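Local atomic coordinates of deferrochelatase (Vibrio cholerae, PDB entry 5DE0), a protein that binds heme b and probably acts as a dye-decolorizing peroxidase, using the heme iron to oxidise its substrates. Residues F18-N29 and Q123-F134. Numbering follows the deposited sequence.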
loop_
_atom_site.group_PDB
_atom_site.type_symbol
_atom_site.label_atom_id
_atom_site.label_comp_id
_atom_site.label_asym_id
_atom_site.label_seq_id
_atom_site.Cartn_x
_atom_site.Cartn_y
_atom_site.Cartn_z
ATOM N N PHE B 18 1.191 2.333 -10.697
ATOM C CA PHE B 18 1.523 2.583 -9.298
ATOM C C PHE B 18 2.371 3.839 -9.174
ATOM O O PHE B 18 3.165 4.145 -10.061
ATOM C CB PHE B 18 2.270 1.393 -8.695
ATOM C CG PHE B 18 1.571 0.082 -8.887
ATOM C CD1 PHE B 18 0.641 -0.360 -7.962
ATOM C CD2 PHE B 18 1.841 -0.709 -9.994
ATOM C CE1 PHE B 18 -0.008 -1.572 -8.136
ATOM C CE2 PHE B 18 1.196 -1.919 -10.175
ATOM C CZ PHE B 18 0.271 -2.352 -9.243
ATOM N N ALA B 19 2.213 4.561 -8.070
ATOM C CA ALA B 19 2.971 5.789 -7.870
ATOM C C ALA B 19 3.354 6.011 -6.410
ATOM O O ALA B 19 2.675 5.547 -5.493
ATOM C CB ALA B 19 2.186 6.980 -8.388
ATOM N N LEU B 20 4.456 6.725 -6.208
ATOM C CA LEU B 20 4.898 7.107 -4.875
ATOM C C LEU B 20 4.925 8.623 -4.733
ATOM O O LEU B 20 5.519 9.322 -5.553
ATOM C CB LEU B 20 6.284 6.533 -4.578
ATOM C CG LEU B 20 6.972 7.085 -3.326
ATOM C CD1 LEU B 20 6.179 6.732 -2.079
ATOM C CD2 LEU B 20 8.401 6.574 -3.226
ATOM N N TYR B 21 4.274 9.127 -3.691
ATOM C CA TYR B 21 4.285 10.555 -3.406
ATOM C C TYR B 21 4.764 10.797 -1.981
ATOM O O TYR B 21 4.034 10.539 -1.023
ATOM C CB TYR B 21 2.898 11.164 -3.593
ATOM C CG TYR B 21 2.149 10.686 -4.815
ATOM C CD1 TYR B 21 2.314 11.309 -6.045
ATOM C CD2 TYR B 21 1.256 9.623 -4.732
ATOM C CE1 TYR B 21 1.617 10.882 -7.160
ATOM C CE2 TYR B 21 0.554 9.191 -5.840
ATOM C CZ TYR B 21 0.736 9.823 -7.050
ATOM O OH TYR B 21 0.040 9.391 -8.158
ATOM N N THR B 22 5.986 11.303 -1.844
ATOM C CA THR B 22 6.584 11.482 -0.529
ATOM C C THR B 22 6.839 12.953 -0.203
ATOM O O THR B 22 7.510 13.662 -0.955
ATOM C CB THR B 22 7.909 10.703 -0.418
ATOM O OG1 THR B 22 7.664 9.311 -0.647
ATOM C CG2 THR B 22 8.520 10.878 0.964
ATOM N N LEU B 23 6.286 13.401 0.920
ATOM C CA LEU B 23 6.554 14.737 1.435
ATOM C C LEU B 23 7.456 14.627 2.658
ATOM O O LEU B 23 7.145 13.898 3.599
ATOM C CB LEU B 23 5.251 15.457 1.793
ATOM C CG LEU B 23 4.211 15.627 0.681
ATOM C CD1 LEU B 23 3.035 16.463 1.168
ATOM C CD2 LEU B 23 4.836 16.253 -0.550
ATOM N N LEU B 24 8.576 15.343 2.648
ATOM C CA LEU B 24 9.514 15.260 3.763
ATOM C C LEU B 24 10.047 16.628 4.183
ATOM O O LEU B 24 10.010 17.592 3.417
ATOM C CB LEU B 24 10.678 14.323 3.412
ATOM C CG LEU B 24 11.570 14.650 2.210
ATOM C CD1 LEU B 24 12.799 15.436 2.637
ATOM C CD2 LEU B 24 11.974 13.379 1.476
ATOM N N LYS B 25 10.536 16.697 5.415
ATOM C CA LYS B 25 11.112 17.917 5.960
ATOM C C LYS B 25 12.591 17.687 6.248
ATOM O O LYS B 25 12.971 16.626 6.741
ATOM C CB LYS B 25 10.374 18.338 7.232
ATOM C CG LYS B 25 10.758 19.706 7.769
ATOM C CD LYS B 25 10.066 20.823 7.002
ATOM C CE LYS B 25 10.477 22.188 7.536
ATOM N NZ LYS B 25 9.861 23.304 6.766
ATOM N N VAL B 26 13.423 18.674 5.932
ATOM C CA VAL B 26 14.860 18.552 6.144
ATOM C C VAL B 26 15.265 19.167 7.481
ATOM O O VAL B 26 15.190 20.382 7.666
ATOM C CB VAL B 26 15.653 19.219 5.009
ATOM C CG1 VAL B 26 17.141 18.962 5.182
ATOM C CG2 VAL B 26 15.173 18.703 3.660
ATOM N N ARG B 27 15.696 18.320 8.410
ATOM C CA ARG B 27 15.993 18.765 9.769
ATOM C C ARG B 27 17.463 19.132 9.982
ATOM O O ARG B 27 17.771 20.117 10.654
ATOM C CB ARG B 27 15.579 17.687 10.775
ATOM C CG ARG B 27 14.075 17.546 10.935
ATOM C CD ARG B 27 13.435 18.904 11.199
ATOM N NE ARG B 27 11.984 18.816 11.319
ATOM C CZ ARG B 27 11.181 19.865 11.479
ATOM N NH1 ARG B 27 11.687 21.089 11.535
ATOM N NH2 ARG B 27 9.871 19.687 11.579
ATOM N N GLN B 28 18.366 18.342 9.416
ATOM C CA GLN B 28 19.794 18.599 9.570
ATOM C C GLN B 28 20.589 18.061 8.384
ATOM O O GLN B 28 20.025 17.418 7.498
ATOM C CB GLN B 28 20.314 17.980 10.869
ATOM C CG GLN B 28 20.157 16.469 10.931
ATOM C CD GLN B 28 20.884 15.848 12.108
ATOM O OE1 GLN B 28 21.185 16.519 13.096
ATOM N NE2 GLN B 28 21.175 14.557 12.005
ATOM N N ASN B 29 21.895 18.325 8.388
ATOM C CA ASN B 29 22.808 17.876 7.334
ATOM C C ASN B 29 22.272 18.142 5.934
ATOM O O ASN B 29 22.236 17.245 5.092
ATOM C CB ASN B 29 23.117 16.385 7.498
ATOM C CG ASN B 29 24.044 16.109 8.665
ATOM O OD1 ASN B 29 24.955 16.888 8.945
ATOM N ND2 ASN B 29 23.817 14.999 9.355
ATOM N N GLN B 123 18.297 9.954 9.342
ATOM C CA GLN B 123 18.281 10.706 10.594
ATOM C C GLN B 123 18.278 12.213 10.357
ATOM O O GLN B 123 18.066 13.001 11.280
ATOM C CB GLN B 123 19.481 10.317 11.460
ATOM C CG GLN B 123 19.507 8.852 11.857
ATOM C CD GLN B 123 18.309 8.455 12.698
ATOM O OE1 GLN B 123 17.453 7.691 12.255
ATOM N NE2 GLN B 123 18.242 8.979 13.918
ATOM N N ASP B 124 18.522 12.605 9.111
ATOM C CA ASP B 124 18.566 14.013 8.737
ATOM C C ASP B 124 17.198 14.493 8.265
ATOM O O ASP B 124 16.989 15.684 8.038
ATOM C CB ASP B 124 19.603 14.243 7.634
ATOM C CG ASP B 124 20.941 13.597 7.944
ATOM O OD1 ASP B 124 21.340 13.583 9.129
ATOM O OD2 ASP B 124 21.591 13.097 7.000
ATOM N N ILE B 125 16.269 13.551 8.135
ATOM C CA ILE B 125 14.998 13.786 7.461
ATOM C C ILE B 125 13.809 13.309 8.291
ATOM O O ILE B 125 13.891 12.290 8.978
ATOM C CB ILE B 125 14.979 13.074 6.084
ATOM C CG1 ILE B 125 15.938 13.765 5.120
ATOM C CG2 ILE B 125 13.586 13.046 5.481
ATOM C CD1 ILE B 125 15.600 15.208 4.888
ATOM N N GLU B 126 12.712 14.055 8.235
ATOM C CA GLU B 126 11.439 13.560 8.737
ATOM C C GLU B 126 10.412 13.501 7.613
ATOM O O GLU B 126 10.069 14.523 7.020
ATOM C CB GLU B 126 10.921 14.432 9.875
ATOM C CG GLU B 126 9.530 14.039 10.350
ATOM C CD GLU B 126 9.090 14.818 11.572
ATOM O OE1 GLU B 126 9.963 15.376 12.268
ATOM O OE2 GLU B 126 7.871 14.881 11.830
ATOM N N ILE B 127 9.927 12.299 7.322
ATOM C CA ILE B 127 8.919 12.112 6.286
ATOM C C ILE B 127 7.538 12.504 6.803
ATOM O O ILE B 127 6.942 11.791 7.609
ATOM C CB ILE B 127 8.890 10.654 5.785
ATOM C CG1 ILE B 127 10.263 10.251 5.235
ATOM C CG2 ILE B 127 7.806 10.469 4.732
ATOM C CD1 ILE B 127 10.318 8.836 4.698
ATOM N N VAL B 128 7.039 13.646 6.340
ATOM C CA VAL B 128 5.759 14.176 6.798
ATOM C C VAL B 128 4.592 13.337 6.285
ATOM O O VAL B 128 3.615 13.107 6.999
ATOM C CB VAL B 128 5.571 15.639 6.350
ATOM C CG1 VAL B 128 4.259 16.201 6.880
ATOM C CG2 VAL B 128 6.742 16.485 6.817
ATOM N N ASP B 129 4.698 12.883 5.042
ATOM C CA ASP B 129 3.666 12.048 4.447
ATOM C C ASP B 129 4.275 11.122 3.399
ATOM O O ASP B 129 5.181 11.508 2.662
ATOM C CB ASP B 129 2.566 12.909 3.823
ATOM C CG ASP B 129 1.211 12.220 3.821
ATOM O OD1 ASP B 129 1.142 11.033 4.205
ATOM O OD2 ASP B 129 0.213 12.864 3.428
ATOM N N GLU B 130 3.772 9.893 3.344
ATOM C CA GLU B 130 4.253 8.899 2.394
ATOM C C GLU B 130 3.066 8.129 1.830
ATOM O O GLU B 130 2.493 7.273 2.504
ATOM C CB GLU B 130 5.249 7.947 3.065
ATOM C CG GLU B 130 5.786 6.847 2.159
ATOM C CD GLU B 130 6.775 5.939 2.872
ATOM O OE1 GLU B 130 7.147 6.252 4.022
ATOM O OE2 GLU B 130 7.179 4.913 2.283
ATOM N N THR B 131 2.694 8.444 0.595
ATOM C CA THR B 131 1.493 7.866 0.005
ATOM C C THR B 131 1.802 7.024 -1.224
ATOM O O THR B 131 2.421 7.499 -2.178
ATOM C CB THR B 131 0.482 8.961 -0.389
ATOM O OG1 THR B 131 0.297 9.860 0.709
ATOM C CG2 THR B 131 -0.854 8.341 -0.763
ATOM N N TYR B 132 1.363 5.769 -1.191
ATOM C CA TYR B 132 1.501 4.874 -2.332
ATOM C C TYR B 132 0.193 4.804 -3.109
ATOM O O TYR B 132 -0.792 4.235 -2.634
ATOM C CB TYR B 132 1.924 3.478 -1.875
ATOM C CG TYR B 132 3.339 3.414 -1.341
ATOM C CD1 TYR B 132 3.605 3.636 0.005
ATOM C CD2 TYR B 132 4.407 3.133 -2.183
ATOM C CE1 TYR B 132 4.893 3.580 0.497
ATOM C CE2 TYR B 132 5.701 3.075 -1.698
ATOM C CZ TYR B 132 5.937 3.299 -0.357
ATOM O OH TYR B 132 7.223 3.243 0.129
ATOM N N GLY B 133 0.191 5.388 -4.302
ATOM C CA GLY B 133 -0.995 5.412 -5.137
ATOM C C GLY B 133 -1.057 4.221 -6.073
ATOM O O GLY B 133 -0.032 3.617 -6.396
ATOM N N PHE B 134 -2.265 3.875 -6.503
ATOM C CA PHE B 134 -2.451 2.772 -7.434
ATOM C C PHE B 134 -3.620 3.039 -8.370
ATOM O O PHE B 134 -4.649 3.573 -7.957
ATOM C CB PHE B 134 -2.663 1.452 -6.683
ATOM C CG PHE B 134 -3.771 1.495 -5.662
ATOM C CD1 PHE B 134 -5.076 1.193 -6.019
ATOM C CD2 PHE B 134 -3.502 1.816 -4.341
ATOM C CE1 PHE B 134 -6.094 1.225 -5.079
ATOM C CE2 PHE B 134 -4.515 1.850 -3.398
ATOM C CZ PHE B 134 -5.810 1.552 -3.767
HETATM O O HOH W 1 1.632 11.947 0.144
#
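A classic beta bulge, with Val128 and Asp129 both facing Leu23, shifts the register of the antiparallel pairing where inner strand 18-26 meets strand 125-134, outermost of the N-terminal four-stranded sheet within this chain. Leu23 O accepts Asp129 N at 3.0 Å and, more weakly, Val128 N; beyond it Lys25 pairs with Glu126, one residue out of step with the Tyr21–Thr131 pairing. A water donates to Tyr21 O. On the face carrying Leu20 and Tyr132, Leu20 has CG anti to its backbone N (chi1 169°), which brings CD1 over one face of the Tyr132 ring, 3.9 Å from its centroid, a CH-pi contact. The Tyr132 hydroxyl donates to Glu130 OE2, which also takes Val241 N of the second subunit. Further along, Ile125 CD1 packs against Leu24 CD1 (3.6 Å) and Val26 CG2. At the far end Asp124 OD1 accepts two amides: Gln28 NE2 (3.0 Å) nearly along the C-O axis, and Asn29 ND2 (2.9 Å) from above the carboxylate plane. Helix 108-117 covers the Thr22 face, while Tyr21 turns to the heme-bearing half, its OH bonding His234 O. Such a sheet, helices on one face, belongs to the ferredoxin-like fold of DyP-type peroxidases.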